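PDB 3DGT: endo-1,3-beta-glucanase, which probably hydrolyses internal beta-1,3-glucosidic linkages of beta-1,3-glucans through its catalytic domain, the part of the longer protein present here. Local coordinates for residues E103-M108 with S188-Y193. Residues are numbered along the deposited sequence; the frame is centred on the assembly and turned at random.
Sequences EARLQM and SGFHTY. Unlike the reference sequence in segment 188-193: Phe190 (reference Leu).
Two neighbouring antiparallel strands of the beta-sandwich (jelly roll) of a glycosyl hydrolase family 16 domain pair here, residues 103-107 with 191-193, and strand 266-276 flanks 103-107 on its other edge. Ala104 and Tyr193 form one hydrogen-bonded pair, with Ala104 N to Tyr193 O at 3.0 Å and Tyr193 N to Ala104 O at 2.8 Å. Leu106 and His191 form the next; in it His191 N reaches Leu106 O, 2.9 Å away. Between them, Arg105 faces Thr192 in a non-hydrogen-bonded pair.

On the face bearing Arg105 and Thr192, the arginine runs extended with CG opposite its backbone N (chi1 178°), laying its guanidinium over Phe190. The two planes lie 29° apart; Phe190 CB sits 3.5 Å from Arg105 NH2, and NH1 stands off-centre over one ring face, near the rim. NH1 also makes a salt bridge to Asp269, a ligand of the bound magnesium ion. Replacing Arg105 with an alanine would probably uncover that face of Phe190 and cost the Asp269 carboxylate this salt bridge.

The face carrying Leu106 and Tyr193 is buried. Leu106 CD1 meets Tyr193 CE1 at 3.6 Å, the side chains crossing at about a right angle, while Met108 CE lies near the phenol oxygen. Met146 of strand 146-147 touches all three residues. A water joins Tyr193 OH and Leu106 O, 2.7 Å from each, and lies in the plane of the tyrosine ring at its edge. The apolar packing thus includes a hydrated phenol whose water also binds the backbone, whereas on the other face the arginine's charge probably offsets that of the Asp269 carboxylate, beside the metal site.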
loop_
_atom_site.group_PDB
_atom_site.type_symbol
_atom_site.label_atom_id
_atom_site.label_comp_id
_atom_site.label_asym_id
_atom_site.label_seq_id
_atom_site.Cartn_x
_atom_site.Cartn_y
_atom_site.Cartn_z
ATOM N N GLU A 103 5.219 -6.299 5.592
ATOM C CA GLU A 103 6.070 -6.471 4.415
ATOM C C GLU A 103 5.319 -7.090 3.263
ATOM O O GLU A 103 4.501 -7.982 3.453
ATOM C CB GLU A 103 7.242 -7.376 4.783
ATOM C CG GLU A 103 8.239 -7.637 3.680
ATOM C CD GLU A 103 9.493 -8.294 4.215
ATOM O OE1 GLU A 103 10.290 -7.585 4.868
ATOM O OE2 GLU A 103 9.671 -9.521 4.008
ATOM N N ALA A 104 5.618 -6.616 2.061
ATOM C CA ALA A 104 5.150 -7.280 0.849
ATOM C C ALA A 104 6.293 -7.412 -0.127
ATOM O O ALA A 104 7.137 -6.525 -0.226
ATOM C CB ALA A 104 3.998 -6.529 0.205
ATOM N N ARG A 105 6.326 -8.525 -0.841
ATOM C CA ARG A 105 7.278 -8.704 -1.921
ATOM C C ARG A 105 6.466 -8.641 -3.194
ATOM O O ARG A 105 5.505 -9.405 -3.366
ATOM C CB ARG A 105 8.022 -10.028 -1.783
ATOM C CG ARG A 105 9.000 -10.321 -2.911
ATOM C CD ARG A 105 9.850 -11.537 -2.581
ATOM N NE ARG A 105 10.889 -11.775 -3.585
ATOM C CZ ARG A 105 10.857 -12.738 -4.504
ATOM N NH1 ARG A 105 9.840 -13.594 -4.569
ATOM N NH2 ARG A 105 11.862 -12.843 -5.366
ATOM N N LEU A 106 6.819 -7.696 -4.067
ATOM C CA LEU A 106 5.998 -7.418 -5.240
ATOM C C LEU A 106 6.806 -6.845 -6.394
ATOM O O LEU A 106 7.883 -6.250 -6.196
ATOM C CB LEU A 106 4.827 -6.480 -4.875
ATOM C CG LEU A 106 5.165 -5.064 -4.379
ATOM C CD1 LEU A 106 5.310 -4.085 -5.548
ATOM C CD2 LEU A 106 4.118 -4.565 -3.388
ATOM N N GLN A 107 6.255 -7.020 -7.594
ATOM C CA GLN A 107 6.735 -6.378 -8.804
ATOM C C GLN A 107 5.720 -5.303 -9.153
ATOM O O GLN A 107 4.530 -5.581 -9.273
ATOM C CB GLN A 107 6.797 -7.391 -9.949
ATOM C CG GLN A 107 7.264 -6.798 -11.276
ATOM C CD GLN A 107 7.191 -7.786 -12.423
ATOM O OE1 GLN A 107 6.549 -8.830 -12.315
ATOM N NE2 GLN A 107 7.851 -7.460 -13.529
ATOM N N MET A 108 6.189 -4.073 -9.328
ATOM C CA MET A 108 5.310 -3.009 -9.811
ATOM C C MET A 108 4.901 -3.282 -11.257
ATOM O O MET A 108 5.645 -3.926 -12.001
ATOM C CB MET A 108 6.017 -1.666 -9.723
ATOM C CG MET A 108 6.312 -1.207 -8.310
ATOM S SD MET A 108 7.083 0.402 -8.389
ATOM C CE MET A 108 7.633 0.629 -6.687
ATOM N N SER A 188 10.910 -4.303 -13.054
ATOM C CA SER A 188 11.507 -5.465 -13.709
ATOM C C SER A 188 11.216 -6.809 -13.047
ATOM O O SER A 188 11.282 -7.857 -13.706
ATOM C CB SER A 188 13.018 -5.279 -13.822
ATOM O OG SER A 188 13.660 -5.361 -12.563
ATOM N N GLY A 189 10.911 -6.782 -11.752
ATOM C CA GLY A 189 10.758 -8.013 -10.980
ATOM C C GLY A 189 10.464 -7.701 -9.530
ATOM O O GLY A 189 10.092 -6.573 -9.183
ATOM N N PHE A 190 10.634 -8.714 -8.685
ATOM C CA PHE A 190 10.283 -8.594 -7.276
ATOM C C PHE A 190 11.237 -7.715 -6.489
ATOM O O PHE A 190 12.447 -7.742 -6.699
ATOM C CB PHE A 190 10.209 -9.974 -6.622
ATOM C CG PHE A 190 9.063 -10.808 -7.105
ATOM C CD1 PHE A 190 7.751 -10.447 -6.823
ATOM C CD2 PHE A 190 9.296 -11.973 -7.822
ATOM C CE1 PHE A 190 6.683 -11.228 -7.267
ATOM C CE2 PHE A 190 8.235 -12.768 -8.260
ATOM C CZ PHE A 190 6.926 -12.387 -7.985
ATOM N N HIS A 191 10.652 -6.960 -5.565
ATOM C CA HIS A 191 11.375 -6.269 -4.514
ATOM C C HIS A 191 10.568 -6.392 -3.247
ATOM O O HIS A 191 9.375 -6.693 -3.297
ATOM C CB HIS A 191 11.584 -4.799 -4.886
ATOM C CG HIS A 191 12.589 -4.613 -5.975
ATOM N ND1 HIS A 191 12.269 -4.625 -7.317
ATOM C CD2 HIS A 191 13.929 -4.450 -5.908
ATOM C CE1 HIS A 191 13.376 -4.464 -8.028
ATOM N NE2 HIS A 191 14.393 -4.345 -7.194
ATOM N N THR A 192 11.225 -6.190 -2.112
ATOM C CA THR A 192 10.579 -6.318 -0.809
ATOM C C THR A 192 10.415 -4.934 -0.203
ATOM O O THR A 192 11.372 -4.168 -0.142
ATOM C CB THR A 192 11.435 -7.236 0.103
ATOM O OG1 THR A 192 11.622 -8.491 -0.562
ATOM C CG2 THR A 192 10.803 -7.483 1.434
ATOM N N TYR A 193 9.196 -4.616 0.225
ATOM C CA TYR A 193 8.856 -3.310 0.793
ATOM C C TYR A 193 8.393 -3.530 2.215
ATOM O O TYR A 193 7.462 -4.295 2.450
ATOM C CB TYR A 193 7.756 -2.646 -0.049
ATOM C CG TYR A 193 8.175 -2.476 -1.493
ATOM C CD1 TYR A 193 7.944 -3.482 -2.428
ATOM C CD2 TYR A 193 8.819 -1.321 -1.920
ATOM C CE1 TYR A 193 8.357 -3.346 -3.739
ATOM C CE2 TYR A 193 9.235 -1.176 -3.228
ATOM C CZ TYR A 193 8.988 -2.181 -4.130
ATOM O OH TYR A 193 9.401 -2.006 -5.427
HETATM O O HOH W 1 8.927 -3.956 -7.194
#